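Local coordinates for protein dihydrodipicolinate synthase (Rhodopseudomonas palustris, PDB 3DZ1) that probably acts as a 4-hydroxy-tetrahydrodipicolinate synthase, a pyruvate-using TIM-barrel lyase of the DapA family linked to lysine biosynthesis, at residues 169-183 and 204-217. Residues are numbered along the deposited sequence; the frame is centred on the assembly and turned at random.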
loop_
_atom_site.group_PDB
_atom_site.type_symbol
_atom_site.label_atom_id
_atom_site.label_comp_id
_atom_site.label_asym_id
_atom_site.label_seq_id
_atom_site.Cartn_x
_atom_site.Cartn_y
_atom_site.Cartn_z
ATOM N N LYS A 169 19.868 11.131 -5.710
ATOM C CA LYS A 169 20.161 10.769 -4.334
ATOM C C LYS A 169 19.728 9.317 -4.342
ATOM O O LYS A 169 18.535 9.012 -4.287
ATOM C CB LYS A 169 19.319 11.529 -3.313
ATOM C CG LYS A 169 19.728 11.159 -1.888
ATOM C CD LYS A 169 18.722 11.589 -0.837
ATOM C CE LYS A 169 19.193 11.150 0.543
ATOM N NZ LYS A 169 18.182 11.399 1.597
ATOM N N HIS A 170 20.711 8.437 -4.448
ATOM C CA HIS A 170 20.498 6.998 -4.518
ATOM C C HIS A 170 20.208 6.335 -3.176
ATOM O O HIS A 170 21.092 6.219 -2.324
ATOM C CB HIS A 170 21.728 6.356 -5.168
ATOM C CG HIS A 170 21.679 4.862 -5.232
ATOM N ND1 HIS A 170 20.986 4.177 -6.208
ATOM C CD2 HIS A 170 22.239 3.918 -4.440
ATOM C CE1 HIS A 170 21.120 2.878 -6.013
ATOM N NE2 HIS A 170 21.876 2.694 -4.947
ATOM N N GLU A 171 18.970 5.889 -2.995
ATOM C CA GLU A 171 18.579 5.235 -1.754
ATOM C C GLU A 171 17.845 3.911 -1.989
ATOM O O GLU A 171 17.227 3.363 -1.072
ATOM C CB GLU A 171 17.706 6.183 -0.917
ATOM C CG GLU A 171 18.399 7.499 -0.593
ATOM C CD GLU A 171 17.744 8.243 0.557
ATOM O OE1 GLU A 171 16.855 9.088 0.311
ATOM O OE2 GLU A 171 18.122 7.963 1.714
ATOM N N ASP A 172 17.910 3.395 -3.214
ATOM C CA ASP A 172 17.243 2.132 -3.516
ATOM C C ASP A 172 17.888 1.023 -2.688
ATOM O O ASP A 172 19.088 1.070 -2.388
ATOM C CB ASP A 172 17.337 1.794 -5.005
ATOM C CG ASP A 172 16.283 0.791 -5.434
ATOM O OD1 ASP A 172 15.523 0.323 -4.559
ATOM O OD2 ASP A 172 16.209 0.471 -6.638
ATOM N N TRP A 173 17.093 0.021 -2.340
ATOM C CA TRP A 173 17.560 -1.075 -1.502
ATOM C C TRP A 173 16.769 -2.342 -1.827
ATOM O O TRP A 173 15.593 -2.453 -1.471
ATOM C CB TRP A 173 17.355 -0.673 -0.033
ATOM C CG TRP A 173 17.633 -1.737 0.985
ATOM C CD1 TRP A 173 18.851 -2.206 1.375
ATOM C CD2 TRP A 173 16.661 -2.448 1.760
ATOM N NE1 TRP A 173 18.700 -3.163 2.352
ATOM C CE2 TRP A 173 17.364 -3.331 2.606
ATOM C CE3 TRP A 173 15.260 -2.424 1.823
ATOM C CZ2 TRP A 173 16.714 -4.186 3.506
ATOM C CZ3 TRP A 173 14.611 -3.276 2.717
ATOM C CH2 TRP A 173 15.342 -4.143 3.546
ATOM N N PRO A 174 17.400 -3.314 -2.508
ATOM C CA PRO A 174 18.788 -3.333 -3.001
ATOM C C PRO A 174 19.016 -2.350 -4.149
ATOM O O PRO A 174 18.187 -2.244 -5.051
ATOM C CB PRO A 174 18.980 -4.783 -3.465
ATOM C CG PRO A 174 17.921 -5.548 -2.704
ATOM C CD PRO A 174 16.750 -4.610 -2.757
ATOM N N GLY A 175 20.147 -1.653 -4.128
ATOM C CA GLY A 175 20.420 -0.697 -5.185
ATOM C C GLY A 175 21.825 -0.709 -5.758
ATOM O O GLY A 175 22.166 0.151 -6.565
ATOM N N LEU A 176 22.652 -1.673 -5.367
ATOM C CA LEU A 176 24.012 -1.700 -5.893
ATOM C C LEU A 176 24.050 -1.849 -7.416
ATOM O O LEU A 176 24.804 -1.143 -8.093
ATOM C CB LEU A 176 24.826 -2.817 -5.230
ATOM C CG LEU A 176 25.118 -2.616 -3.736
ATOM C CD1 LEU A 176 25.952 -3.777 -3.207
ATOM C CD2 LEU A 176 25.858 -1.291 -3.526
ATOM N N GLU A 177 23.234 -2.749 -7.964
ATOM C CA GLU A 177 23.230 -2.954 -9.410
ATOM C C GLU A 177 22.725 -1.725 -10.172
ATOM O O GLU A 177 23.127 -1.487 -11.307
ATOM C CB GLU A 177 22.383 -4.175 -9.782
ATOM C CG GLU A 177 22.877 -5.507 -9.210
ATOM C CD GLU A 177 24.331 -5.828 -9.551
ATOM O OE1 GLU A 177 24.827 -5.378 -10.607
ATOM O OE2 GLU A 177 24.977 -6.551 -8.761
ATOM N N LYS A 178 21.844 -0.948 -9.548
ATOM C CA LYS A 178 21.316 0.252 -10.188
ATOM C C LYS A 178 22.446 1.239 -10.477
ATOM O O LYS A 178 22.471 1.880 -11.525
ATOM C CB LYS A 178 20.251 0.909 -9.298
ATOM C CG LYS A 178 19.806 2.290 -9.765
ATOM C CD LYS A 178 18.613 2.797 -8.958
ATOM C CE LYS A 178 17.319 2.122 -9.392
ATOM N NZ LYS A 178 16.154 2.548 -8.564
ATOM N N ILE A 179 23.386 1.363 -9.549
ATOM C CA ILE A 179 24.497 2.277 -9.752
ATOM C C ILE A 179 25.297 1.812 -10.961
ATOM O O ILE A 179 25.584 2.595 -11.862
ATOM C CB ILE A 179 25.412 2.332 -8.515
ATOM C CG1 ILE A 179 24.614 2.846 -7.313
ATOM C CG2 ILE A 179 26.610 3.243 -8.789
ATOM C CD1 ILE A 179 25.418 2.926 -6.032
ATOM N N THR A 180 25.645 0.530 -10.980
ATOM C CA THR A 180 26.404 -0.037 -12.087
ATOM C C THR A 180 25.694 0.187 -13.421
ATOM O O THR A 180 26.323 0.584 -14.402
ATOM C CB THR A 180 26.631 -1.547 -11.875
ATOM O OG1 THR A 180 27.440 -1.737 -10.704
ATOM C CG2 THR A 180 27.325 -2.170 -13.080
ATOM N N THR A 181 24.386 -0.065 -13.456
ATOM C CA THR A 181 23.604 0.107 -14.681
ATOM C C THR A 181 23.633 1.559 -15.165
ATOM O O THR A 181 23.855 1.821 -16.354
ATOM C CB THR A 181 22.140 -0.332 -14.471
ATOM O OG1 THR A 181 22.106 -1.729 -14.160
ATOM C CG2 THR A 181 21.312 -0.080 -15.728
ATOM N N LEU A 182 23.414 2.498 -14.249
ATOM C CA LEU A 182 23.439 3.918 -14.595
ATOM C C LEU A 182 24.814 4.345 -15.115
ATOM O O LEU A 182 24.912 5.095 -16.090
ATOM C CB LEU A 182 23.037 4.777 -13.386
ATOM C CG LEU A 182 21.566 4.663 -12.957
ATOM C CD1 LEU A 182 21.342 5.413 -11.665
ATOM C CD2 LEU A 182 20.657 5.213 -14.062
ATOM N N ARG A 183 25.881 3.875 -14.476
ATOM C CA ARG A 183 27.217 4.234 -14.944
ATOM C C ARG A 183 27.423 3.657 -16.343
ATOM O O ARG A 183 28.133 4.237 -17.173
ATOM C CB ARG A 183 28.286 3.706 -13.984
ATOM C CG ARG A 183 28.322 4.438 -12.642
ATOM C CD ARG A 183 28.457 5.953 -12.828
ATOM N NE ARG A 183 28.613 6.658 -11.556
ATOM C CZ ARG A 183 28.329 7.945 -11.368
ATOM N NH1 ARG A 183 27.868 8.679 -12.370
ATOM N NH2 ARG A 183 28.495 8.499 -10.172
ATOM N N PHE A 204 24.776 0.785 2.815
ATOM C CA PHE A 204 25.623 0.143 1.809
ATOM C C PHE A 204 26.700 1.056 1.224
ATOM O O PHE A 204 27.229 0.787 0.144
ATOM C CB PHE A 204 24.769 -0.419 0.667
ATOM C CG PHE A 204 24.092 -1.712 1.008
ATOM C CD1 PHE A 204 22.955 -1.729 1.811
ATOM C CD2 PHE A 204 24.633 -2.920 0.583
ATOM C CE1 PHE A 204 22.368 -2.931 2.190
ATOM C CE2 PHE A 204 24.055 -4.129 0.955
ATOM C CZ PHE A 204 22.917 -4.133 1.763
ATOM N N LEU A 205 27.046 2.120 1.940
ATOM C CA LEU A 205 28.044 3.063 1.441
ATOM C C LEU A 205 29.370 2.425 1.033
ATOM O O LEU A 205 29.997 2.848 0.053
ATOM C CB LEU A 205 28.311 4.155 2.480
ATOM C CG LEU A 205 29.216 5.283 1.971
ATOM C CD1 LEU A 205 28.585 5.938 0.747
ATOM C CD2 LEU A 205 29.433 6.304 3.077
ATOM N N ASP A 206 29.800 1.410 1.775
ATOM C CA ASP A 206 31.065 0.762 1.472
ATOM C C ASP A 206 31.111 0.227 0.047
ATOM O O ASP A 206 32.066 0.488 -0.689
ATOM C CB ASP A 206 31.360 -0.348 2.497
ATOM C CG ASP A 206 30.282 -1.418 2.557
ATOM O OD1 ASP A 206 29.108 -1.140 2.236
ATOM O OD2 ASP A 206 30.612 -2.553 2.957
ATOM N N PHE A 207 30.072 -0.492 -0.359
ATOM C CA PHE A 207 30.040 -1.046 -1.704
ATOM C C PHE A 207 29.518 -0.057 -2.739
ATOM O O PHE A 207 29.856 -0.150 -3.915
ATOM C CB PHE A 207 29.218 -2.338 -1.714
ATOM C CG PHE A 207 29.920 -3.499 -1.060
ATOM C CD1 PHE A 207 31.089 -4.020 -1.611
ATOM C CD2 PHE A 207 29.433 -4.056 0.119
ATOM C CE1 PHE A 207 31.763 -5.074 -0.997
ATOM C CE2 PHE A 207 30.100 -5.111 0.741
ATOM C CZ PHE A 207 31.268 -5.621 0.181
ATOM N N GLU A 208 28.703 0.898 -2.305
ATOM C CA GLU A 208 28.177 1.888 -3.232
ATOM C C GLU A 208 29.323 2.700 -3.829
ATOM O O GLU A 208 29.289 3.059 -5.004
ATOM C CB GLU A 208 27.175 2.801 -2.521
ATOM C CG GLU A 208 25.817 2.145 -2.323
ATOM C CD GLU A 208 24.969 2.846 -1.289
ATOM O OE1 GLU A 208 23.740 2.619 -1.283
ATOM O OE2 GLU A 208 25.532 3.615 -0.480
HETATM N N MSE A 209 30.342 2.974 -3.024
HETATM C CA MSE A 209 31.490 3.723 -3.515
HETATM C C MSE A 209 32.224 2.876 -4.553
HETATM O O MSE A 209 32.674 3.391 -5.580
HETATM C CB MSE A 209 32.443 4.084 -2.372
HETATM C CG MSE A 209 31.896 5.121 -1.393
HETATM SE SE MSE A 209 31.166 6.727 -2.229
HETATM C CE MSE A 209 32.756 7.333 -3.171
ATOM N N GLU A 210 32.332 1.575 -4.293
ATOM C CA GLU A 210 33.010 0.679 -5.226
ATOM C C GLU A 210 32.263 0.593 -6.560
ATOM O O GLU A 210 32.879 0.463 -7.625
ATOM C CB GLU A 210 33.156 -0.717 -4.608
ATOM C CG GLU A 210 33.947 -0.721 -3.302
ATOM C CD GLU A 210 34.239 -2.115 -2.777
ATOM O OE1 GLU A 210 33.747 -3.098 -3.373
ATOM O OE2 GLU A 210 34.959 -2.225 -1.762
ATOM N N ARG A 211 30.937 0.666 -6.506
ATOM C CA ARG A 211 30.130 0.601 -7.720
ATOM C C ARG A 211 30.285 1.847 -8.584
ATOM O O ARG A 211 29.983 1.822 -9.779
ATOM C CB ARG A 211 28.654 0.418 -7.378
ATOM C CG ARG A 211 28.330 -0.910 -6.722
ATOM C CD ARG A 211 28.729 -2.069 -7.610
ATOM N NE ARG A 211 28.318 -3.348 -7.037
ATOM C CZ ARG A 211 27.488 -4.196 -7.632
ATOM N NH1 ARG A 211 26.979 -3.905 -8.822
ATOM N NH2 ARG A 211 27.170 -5.337 -7.037
ATOM N N GLY A 212 30.734 2.943 -7.984
ATOM C CA GLY A 212 30.913 4.154 -8.759
ATOM C C GLY A 212 30.174 5.386 -8.277
ATOM O O GLY A 212 30.111 6.387 -8.995
ATOM N N ALA A 213 29.602 5.330 -7.078
ATOM C CA ALA A 213 28.898 6.495 -6.547
ATOM C C ALA A 213 29.939 7.593 -6.346
ATOM O O ALA A 213 31.122 7.303 -6.163
ATOM C CB ALA A 213 28.228 6.154 -5.219
ATOM N N ASP A 214 29.501 8.849 -6.377
ATOM C CA ASP A 214 30.408 9.981 -6.207
ATOM C C ASP A 214 30.626 10.324 -4.746
ATOM O O ASP A 214 31.591 11.004 -4.391
ATOM C CB ASP A 214 29.861 11.215 -6.930
ATOM C CG ASP A 214 29.888 11.060 -8.424
ATOM O OD1 ASP A 214 30.991 10.856 -8.975
ATOM O OD2 ASP A 214 28.816 11.137 -9.050
ATOM N N GLY A 215 29.722 9.852 -3.898
ATOM C CA GLY A 215 29.843 10.136 -2.487
ATOM C C GLY A 215 28.586 9.793 -1.722
ATOM O O GLY A 215 27.779 8.962 -2.156
ATOM N N ALA A 216 28.412 10.450 -0.583
ATOM C CA ALA A 216 27.263 10.192 0.270
ATOM C C ALA A 216 26.494 11.438 0.682
ATOM O O ALA A 216 27.069 12.516 0.850
ATOM C CB ALA A 216 27.724 9.458 1.527
HETATM N N MSE A 217 25.184 11.280 0.819
HETATM C CA MSE A 217 24.326 12.349 1.313
HETATM C C MSE A 217 23.790 11.625 2.533
HETATM O O MSE A 217 22.851 10.828 2.440
HETATM C CB MSE A 217 23.193 12.691 0.351
HETATM C CG MSE A 217 22.437 13.930 0.819
HETATM SE SE MSE A 217 21.016 14.495 -0.350
HETATM C CE MSE A 217 22.093 15.150 -1.802
HETATM O O HOH W 1 22.874 0.719 -2.966
HETATM O O HOH W 2 20.911 3.077 -1.352
HETATM O O HOH W 3 29.632 -0.415 -11.173
#
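Arg-211 of helix 205-211 is the knob of this contact, sitting among Leu-176, Glu-177, Ile-179 and Thr-180 of helix 176-183, whose nearly parallel axis comes within 9.1 Å at 15°. Leu-176 CB lies over one face of its guanidinium. In the guanidinium plane, NH1 donates to Thr-180 OG1 (2.9 Å), while an end-on salt bridge, NH1 to OE1 and NH2 to OE2, meets Glu-177 from above its carboxylate plane. Arg-211 NE also has a salt bridge to Glu-294, and Glu-177 OE2 a hydrogen bond with Thr-288, both of the second subunit.

The tight part lies inward. Leu-176 CD2 packs on Glu-208 CG (3.6 Å), CD1 reaches Phe-207 CB, and Ile-179 CD1 also rests on Glu-208 CG. Extended beyond CG, the Glu-208 chain carries its carboxylate to the edge of the His-170 ring, whose one face is covered by Ile-179 CG1; a water joins Glu-208 OE1 (2.7 Å) to His-170 NE2 (3.0 Å). The looser side is at exposed Thr-180, where a water links OG1 to Arg-211 O. Beyond it, Arg-183, bent at chi2 (-54°), holds Gly-212 O side-on through NE (3.0 Å) and NH2 (2.9 Å), tying down the Schellman turn; NH2 also forms a salt bridge with Asp-214 OD2, its hydrogen bond weak, and Gln-186 OE1 holds NH1.

At the barrel core the extended Lys-169 chain crosses the selenium of Met-217, a predicted pyruvate-binding residue, with CD 3.7 Å from SE. Helices 176-188 and 205-211 are neighbours outside the TIM barrel; strand 195-198 separates strands 165-170 and 215-218, and helix 238-255 packs against helix 205-211.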